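PDB 3QWT: putative GH105 family protein from Salmonella enterica subsp. enterica serovar Paratyphi A, which is of unknown function but probably cleaves unsaturated uronyl residues from oligosaccharides, as members of glycoside hydrolase family 105 do. Local coordinates for residues A119-Y122 with E123-R126; W137-W140 with A141-M145; L185-P188 with E189-E192. One frame throughout, in Å; residues are numbered along the deposited sequence.

All three contacts are local, each at a helix end of the alpha/alpha toroid and only partly buried. Interaction 1 closes helix 114-125 and interaction 2 helix 131-143; interaction 3 leads from helix 170-184 into helix 188-205. Arg121, Tyr122, Trp137, Ala141, Met145, Tyr190 and Val191 are buried, whereas Thr125, Arg126, Glu144, Pro188 and Glu189 are exposed. Interactions 2 and 3, centres about 13 Å apart, pack through Tyr190, Ala138 and Met142 and share a probable Glu139-Tyr190 hydrogen bond. Leu185 of interaction 3 packs on Tyr122 of interaction 1; interactions 1 and 2 do not touch. An internal salt bridge marks interaction 1, an indole face interaction 2, an arginine-tyrosine pair interaction 3. Interactions 2 and 3 also reach neighbouring subunits.

Interaction 1 (A119-Y122 with E123-R126); sequences AYRY and EETR
Arg121 and Glu124, one helical turn apart, form a salt bridge of 3.0 Å from Arg121 NH1 to Glu124 OE1. A single hydrogen bond carries it: the acceptor lies in the guanidinium plane, yet the nitrogen reaches OE1 from above the carboxylate, 70° out of that plane. Bends at chi2 and chi3 (-65° and -66°) curl the arginine round to this position. Thr125 takes the next place on the turn: its N binds Arg121 O at 3.0 Å, and its OG1 reaches the same Arg121 O at 3.1 Å from above the carbonyl plane. One carbonyl oxygen is thus held by two donors of a single residue. Arg126 N bonds Tyr122 O, closing the final turn, after which the positive phi of Arg126 takes the chain out of the helix. Arg126 also crosses Tyr122 at about a right angle; its CD lies above one face near the ring's rim, and its NH1 comes within 3.7 Å of Tyr122 CE2. On another side of the helix, Tyr120 and Glu123 run alongside each other, with Glu123 OE2 3.6 Å from Tyr120 CD2. Outside partners hold the charged ends: Asp93 pairs with Arg121 NE, Tyr80 OH hydrogen-bonds Glu124 OE2, and Lys180 pairs with Glu123 OE2 while also making a cation-pi contact with Tyr120. The end of helix 114-125 is therefore flanked by helices 67-83 and 86-102 through Tyr120 and Arg121, by helix 170-184 through Lys180 and Leu184, and by helix 131-143, where Tyr122 packs on Leu131 and Leu134.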
loop_
_atom_site.group_PDB
_atom_site.type_symbol
_atom_site.label_atom_id
_atom_site.label_comp_id
_atom_site.label_asym_id
_atom_site.label_seq_id
_atom_site.Cartn_x
_atom_site.Cartn_y
_atom_site.Cartn_z
ATOM N N ALA A 119 25.380 -18.583 -2.388
ATOM C CA ALA A 119 24.216 -17.712 -2.438
ATOM C C ALA A 119 24.556 -16.464 -3.229
ATOM O O ALA A 119 23.796 -16.054 -4.097
ATOM C CB ALA A 119 23.706 -17.352 -1.022
ATOM N N TYR A 120 25.710 -15.875 -2.943
ATOM C CA TYR A 120 26.127 -14.680 -3.655
ATOM C C TYR A 120 26.375 -14.969 -5.134
ATOM O O TYR A 120 26.086 -14.148 -5.994
ATOM C CB TYR A 120 27.388 -14.092 -3.039
ATOM C CG TYR A 120 27.146 -13.163 -1.876
ATOM C CD1 TYR A 120 27.357 -13.590 -0.557
ATOM C CD2 TYR A 120 26.703 -11.860 -2.086
ATOM C CE1 TYR A 120 27.146 -12.732 0.516
ATOM C CE2 TYR A 120 26.486 -11.000 -1.019
ATOM C CZ TYR A 120 26.712 -11.442 0.282
ATOM O OH TYR A 120 26.499 -10.596 1.344
ATOM N N ARG A 121 26.923 -16.137 -5.433
ATOM C CA ARG A 121 27.196 -16.461 -6.824
ATOM C C ARG A 121 25.883 -16.690 -7.570
ATOM O O ARG A 121 25.735 -16.282 -8.718
ATOM C CB ARG A 121 28.164 -17.649 -6.961
ATOM C CG ARG A 121 29.603 -17.348 -6.491
ATOM C CD ARG A 121 30.288 -16.282 -7.354
ATOM N NE ARG A 121 30.517 -16.727 -8.731
ATOM C CZ ARG A 121 30.264 -15.998 -9.815
ATOM N NH1 ARG A 121 29.764 -14.779 -9.692
ATOM N NH2 ARG A 121 30.496 -16.496 -11.030
ATOM N N TYR A 122 24.924 -17.327 -6.917
ATOM C CA TYR A 122 23.617 -17.511 -7.538
ATOM C C TYR A 122 22.954 -16.161 -7.776
ATOM O O TYR A 122 22.326 -15.945 -8.809
ATOM C CB TYR A 122 22.709 -18.392 -6.684
ATOM C CG TYR A 122 21.322 -18.517 -7.253
ATOM C CD1 TYR A 122 21.102 -19.195 -8.451
ATOM C CD2 TYR A 122 20.236 -17.952 -6.607
ATOM C CE1 TYR A 122 19.846 -19.301 -8.983
ATOM C CE2 TYR A 122 18.966 -18.054 -7.132
ATOM C CZ TYR A 122 18.773 -18.736 -8.320
ATOM O OH TYR A 122 17.505 -18.851 -8.855
ATOM N N GLU A 123 23.103 -15.254 -6.816
ATOM C CA GLU A 123 22.543 -13.913 -6.942
ATOM C C GLU A 123 23.031 -13.213 -8.229
ATOM O O GLU A 123 22.226 -12.631 -8.955
ATOM C CB GLU A 123 22.904 -13.077 -5.720
ATOM C CG GLU A 123 22.353 -11.665 -5.749
ATOM C CD GLU A 123 22.545 -10.936 -4.427
ATOM O OE1 GLU A 123 21.622 -10.216 -3.996
ATOM O OE2 GLU A 123 23.623 -11.084 -3.815
ATOM N N GLU A 124 24.338 -13.289 -8.515
ATOM C CA GLU A 124 24.903 -12.671 -9.719
ATOM C C GLU A 124 24.559 -13.394 -11.018
ATOM O O GLU A 124 24.269 -12.748 -12.013
ATOM C CB GLU A 124 26.426 -12.557 -9.643
ATOM C CG GLU A 124 26.986 -12.105 -8.313
ATOM C CD GLU A 124 28.504 -12.201 -8.279
ATOM O OE1 GLU A 124 29.032 -12.975 -7.443
ATOM O OE2 GLU A 124 29.154 -11.513 -9.109
ATOM N N THR A 125 24.604 -14.723 -11.011
ATOM C CA THR A 125 24.497 -15.501 -12.250
ATOM C C THR A 125 23.132 -16.149 -12.478
ATOM O O THR A 125 22.781 -16.455 -13.612
ATOM C CB THR A 125 25.555 -16.630 -12.318
ATOM O OG1 THR A 125 25.186 -17.678 -11.415
ATOM C CG2 THR A 125 26.951 -16.106 -11.969
ATOM N N ARG A 126 22.380 -16.393 -11.408
ATOM C CA ARG A 126 21.080 -17.062 -11.538
ATOM C C ARG A 126 21.192 -18.457 -12.161
ATOM O O ARG A 126 20.236 -18.969 -12.724
ATOM C CB ARG A 126 20.104 -16.203 -12.357
ATOM C CG ARG A 126 19.806 -14.851 -11.729
ATOM C CD ARG A 126 18.964 -15.031 -10.459
ATOM N NE ARG A 126 19.162 -13.950 -9.492
ATOM C CZ ARG A 126 18.479 -13.833 -8.357
ATOM N NH1 ARG A 126 17.548 -14.726 -8.048
ATOM N NH2 ARG A 126 18.715 -12.816 -7.538
#

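Interaction 2 (W137-W140 with A141-M145); sequences WAEW and AMNEM
The Trp140 indole receives Met145 over one face: Met145 CB lies 3.6 Å from the centroid of its six-membered ring, only 15° off the normal, a CH-pi contact. The selenium of Met145, modelled as selenomethionine, adds an oblique Met-aromatic contact at 4.7 Å from SE to that centroid. In the plane of the indole, at its edge, lies Trp137 O, while Glu144 CB approaches Trp140 CD1 obliquely at 3.7 Å. CG anti to the backbone N (chi1 166°) leans the indole toward the helix end, where Met145 meets it. The second flat group, the Asn143 amide, sends ND2 to Glu139 O at 3.2 Å, on a lone pair in the carbonyl plane, but the bond is bent (N-H...O 136°) and the oxygen lies off the amide plane. Asn143 N binds the same oxygen, and Trp140 O accepts from Glu144 N and Met145 N, which arrive from opposite faces of its plane. Glu139 finds a partner in Tyr190 of its own chain; on the second subunit, Phe381 OXT bonds Trp137 NE1 and Arg315 pairs with Glu144. Doubly engaged carbonyls thus hold the helix end and CH-pi packing holds the outgoing Met145, while Glu144 ties this end to the second subunit.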
loop_
_atom_site.group_PDB
_atom_site.type_symbol
_atom_site.label_atom_id
_atom_site.label_comp_id
_atom_site.label_asym_id
_atom_site.label_seq_id
_atom_site.Cartn_x
_atom_site.Cartn_y
_atom_site.Cartn_z
ATOM N N TRP A 137 19.709 -27.227 1.435
ATOM C CA TRP A 137 20.506 -27.043 2.648
ATOM C C TRP A 137 19.884 -26.032 3.613
ATOM O O TRP A 137 19.927 -26.220 4.830
ATOM C CB TRP A 137 21.948 -26.644 2.297
ATOM C CG TRP A 137 22.846 -27.803 1.846
ATOM C CD1 TRP A 137 22.769 -28.491 0.674
ATOM C CD2 TRP A 137 23.961 -28.347 2.554
ATOM N NE1 TRP A 137 23.767 -29.429 0.606
ATOM C CE2 TRP A 137 24.505 -29.371 1.757
ATOM C CE3 TRP A 137 24.559 -28.066 3.792
ATOM C CZ2 TRP A 137 25.603 -30.120 2.151
ATOM C CZ3 TRP A 137 25.657 -28.818 4.186
ATOM C CH2 TRP A 137 26.165 -29.832 3.369
ATOM N N ALA A 138 19.315 -24.958 3.078
ATOM C CA ALA A 138 18.605 -24.014 3.938
ATOM C C ALA A 138 17.388 -24.704 4.550
ATOM O O ALA A 138 17.105 -24.538 5.734
ATOM C CB ALA A 138 18.187 -22.757 3.174
ATOM N N GLU A 139 16.667 -25.476 3.742
ATOM C CA GLU A 139 15.509 -26.205 4.261
ATOM C C GLU A 139 15.940 -27.158 5.372
ATOM O O GLU A 139 15.214 -27.329 6.356
ATOM C CB GLU A 139 14.779 -26.979 3.158
ATOM C CG GLU A 139 13.720 -26.174 2.419
ATOM C CD GLU A 139 12.621 -25.646 3.356
ATOM O OE1 GLU A 139 11.899 -26.473 3.968
ATOM O OE2 GLU A 139 12.491 -24.404 3.481
ATOM N N TRP A 140 17.118 -27.777 5.210
ATOM C CA TRP A 140 17.664 -28.658 6.240
ATOM C C TRP A 140 17.954 -27.894 7.532
ATOM O O TRP A 140 17.620 -28.348 8.630
ATOM C CB TRP A 140 18.953 -29.314 5.769
ATOM C CG TRP A 140 19.731 -29.966 6.892
ATOM C CD1 TRP A 140 19.569 -31.228 7.370
ATOM C CD2 TRP A 140 20.792 -29.376 7.674
ATOM N NE1 TRP A 140 20.459 -31.468 8.398
ATOM C CE2 TRP A 140 21.219 -30.348 8.602
ATOM C CE3 TRP A 140 21.423 -28.126 7.670
ATOM C CZ2 TRP A 140 22.247 -30.109 9.525
ATOM C CZ3 TRP A 140 22.436 -27.889 8.588
ATOM C CH2 TRP A 140 22.838 -28.879 9.504
ATOM N N ALA A 141 18.630 -26.763 7.389
ATOM C CA ALA A 141 18.949 -25.902 8.524
ATOM C C ALA A 141 17.671 -25.496 9.250
ATOM O O ALA A 141 17.638 -25.426 10.482
ATOM C CB ALA A 141 19.721 -24.664 8.066
HETATM N N MSE A 142 16.615 -25.246 8.487
HETATM C CA MSE A 142 15.343 -24.874 9.089
HETATM C C MSE A 142 14.655 -26.001 9.866
HETATM O O MSE A 142 14.202 -25.796 10.999
HETATM C CB MSE A 142 14.398 -24.308 8.034
HETATM C CG MSE A 142 14.781 -22.909 7.597
HETATM SE SE MSE A 142 14.539 -21.586 9.036
HETATM C CE MSE A 142 12.611 -21.476 9.050
ATOM N N ASN A 143 14.614 -27.190 9.275
ATOM C CA ASN A 143 13.656 -28.212 9.702
ATOM C C ASN A 143 14.206 -29.537 10.206
ATOM O O ASN A 143 13.482 -30.273 10.873
ATOM C CB ASN A 143 12.662 -28.506 8.576
ATOM C CG ASN A 143 11.891 -27.295 8.181
ATOM O OD1 ASN A 143 11.049 -26.811 8.943
ATOM N ND2 ASN A 143 12.179 -26.769 6.995
ATOM N N GLU A 144 15.457 -29.849 9.883
ATOM C CA GLU A 144 16.041 -31.129 10.275
ATOM C C GLU A 144 17.271 -31.000 11.172
ATOM O O GLU A 144 17.521 -31.866 12.018
ATOM C CB GLU A 144 16.371 -31.978 9.039
ATOM C CG GLU A 144 15.181 -32.217 8.133
ATOM C CD GLU A 144 15.447 -33.284 7.071
ATOM O OE1 GLU A 144 15.051 -33.071 5.901
ATOM O OE2 GLU A 144 16.038 -34.338 7.412
HETATM N N MSE A 145 18.044 -29.935 11.000
HETATM C CA MSE A 145 19.216 -29.759 11.858
HETATM C C MSE A 145 18.792 -29.889 13.321
HETATM O O MSE A 145 17.806 -29.298 13.742
HETATM C CB MSE A 145 19.906 -28.428 11.575
HETATM C CG MSE A 145 20.837 -27.916 12.670
HETATM SE SE MSE A 145 21.382 -26.089 12.215
HETATM C CE MSE A 145 23.294 -26.135 12.702
#

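Interaction 3 (L185-P188 with E189-E192); sequences LNRP and EYVE
Tyr190 OH is gripped by two groups: Arg187 NH1, at 2.8 Å, and the carboxylate of Glu139. The arginine bond lies exactly in the guanidinium plane and is fairly straight, with an N-H...O angle of 156°. Beyond CG the Arg187 chain is fully extended, running alongside the tyrosine in the same direction. Its CB sits over the centre of the ring, 3.9 Å from the Tyr190 centroid, as a CH-pi contact, and its CD comes within 3.5 Å of Tyr190 CZ. Guanidinium and ring planes stand 69° apart, so the two groups do not stack. Glu135 binds the outer nitrogen NH2 in a salt bridge; the bonds at NH1 and NH2 restrain the group's rotation, and Leu185 CD1 covers one face, 4.1 Å above the Arg187 guanidinium plane. In the backbone, Tyr190 N reaches Arg187 O at 2.9 Å from above the carbonyl plane, and Glu192 N binds Pro188 O. Glu192 also bonds Ala255 of the third subunit through its carboxylate. Glu189 folds back, its chi2 of 81° bringing OE1 to 3.3 Å from Pro188 CD. Just before, a Schellman motif with Asn186 as C-prime residue ends helix 170-184. The turn thus joins that helix to helix 188-205, Tyr190 wedging against Leu178 and Ile181 of the former and Ala138 and Met142 of helix 131-143.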
loop_
_atom_site.group_PDB
_atom_site.type_symbol
_atom_site.label_atom_id
_atom_site.label_comp_id
_atom_site.label_asym_id
_atom_site.label_seq_id
_atom_site.Cartn_x
_atom_site.Cartn_y
_atom_site.Cartn_z
ATOM N N LEU A 185 16.303 -15.711 -1.569
ATOM C CA LEU A 185 15.138 -16.409 -2.107
ATOM C C LEU A 185 13.816 -15.795 -1.644
ATOM O O LEU A 185 12.765 -16.399 -1.807
ATOM C CB LEU A 185 15.182 -17.901 -1.726
ATOM C CG LEU A 185 16.462 -18.665 -2.063
ATOM C CD1 LEU A 185 16.295 -20.092 -1.676
ATOM C CD2 LEU A 185 16.828 -18.542 -3.537
ATOM N N ASN A 186 13.870 -14.602 -1.060
ATOM C CA ASN A 186 12.672 -13.990 -0.467
ATOM C C ASN A 186 11.900 -14.957 0.424
ATOM O O ASN A 186 10.710 -15.197 0.203
ATOM C CB ASN A 186 11.725 -13.433 -1.541
ATOM C CG ASN A 186 12.355 -12.316 -2.353
ATOM O OD1 ASN A 186 12.890 -11.349 -1.804
ATOM N ND2 ASN A 186 12.301 -12.449 -3.675
ATOM N N ARG A 187 12.584 -15.521 1.412
ATOM C CA ARG A 187 11.937 -16.386 2.379
ATOM C C ARG A 187 12.165 -15.811 3.770
ATOM O O ARG A 187 13.104 -16.196 4.471
ATOM C CB ARG A 187 12.453 -17.819 2.239
ATOM C CG ARG A 187 12.101 -18.430 0.877
ATOM C CD ARG A 187 12.600 -19.866 0.716
ATOM N NE ARG A 187 12.257 -20.422 -0.600
ATOM C CZ ARG A 187 12.476 -21.682 -0.966
ATOM N NH1 ARG A 187 13.049 -22.551 -0.124
ATOM N NH2 ARG A 187 12.124 -22.075 -2.181
ATOM N N PRO A 188 11.293 -14.876 4.182
ATOM C CA PRO A 188 11.566 -14.136 5.424
ATOM C C PRO A 188 11.583 -15.044 6.648
ATOM O O PRO A 188 12.097 -14.597 7.674
ATOM C CB PRO A 188 10.395 -13.137 5.527
ATOM C CG PRO A 188 9.659 -13.224 4.208
ATOM C CD PRO A 188 9.965 -14.569 3.621
ATOM N N GLU A 189 11.038 -16.262 6.550
ATOM C CA GLU A 189 11.105 -17.215 7.660
ATOM C C GLU A 189 12.546 -17.531 8.000
ATOM O O GLU A 189 12.880 -17.689 9.168
ATOM C CB GLU A 189 10.413 -18.543 7.335
ATOM C CG GLU A 189 8.971 -18.423 6.939
ATOM C CD GLU A 189 8.788 -18.034 5.458
ATOM O OE1 GLU A 189 9.785 -17.668 4.780
ATOM O OE2 GLU A 189 7.629 -18.095 4.976
ATOM N N TYR A 190 13.390 -17.663 6.976
ATOM C CA TYR A 190 14.801 -17.998 7.188
ATOM C C TYR A 190 15.469 -16.887 7.987
ATOM O O TYR A 190 16.280 -17.135 8.877
ATOM C CB TYR A 190 15.559 -18.147 5.868
ATOM C CG TYR A 190 15.128 -19.294 4.992
ATOM C CD1 TYR A 190 14.159 -20.211 5.406
ATOM C CD2 TYR A 190 15.711 -19.470 3.735
ATOM C CE1 TYR A 190 13.762 -21.271 4.570
ATOM C CE2 TYR A 190 15.323 -20.504 2.899
ATOM C CZ TYR A 190 14.361 -21.406 3.321
ATOM O OH TYR A 190 14.019 -22.430 2.471
ATOM N N VAL A 191 15.128 -15.655 7.643
ATOM C CA VAL A 191 15.726 -14.504 8.287
ATOM C C VAL A 191 15.228 -14.374 9.720
ATOM O O VAL A 191 15.987 -13.985 10.606
ATOM C CB VAL A 191 15.402 -13.224 7.518
ATOM C CG1 VAL A 191 15.940 -12.016 8.264
ATOM C CG2 VAL A 191 15.976 -13.305 6.105
ATOM N N GLU A 192 13.956 -14.699 9.944
ATOM C CA GLU A 192 13.388 -14.641 11.293
ATOM C C GLU A 192 14.106 -15.675 12.165
ATOM O O GLU A 192 14.523 -15.388 13.293
ATOM C CB GLU A 192 11.862 -14.881 11.303
ATOM C CG GLU A 192 11.017 -13.667 10.928
ATOM C CD GLU A 192 11.534 -12.349 11.538
ATOM O OE1 GLU A 192 12.210 -11.601 10.800
ATOM O OE2 GLU A 192 11.271 -12.045 12.732
#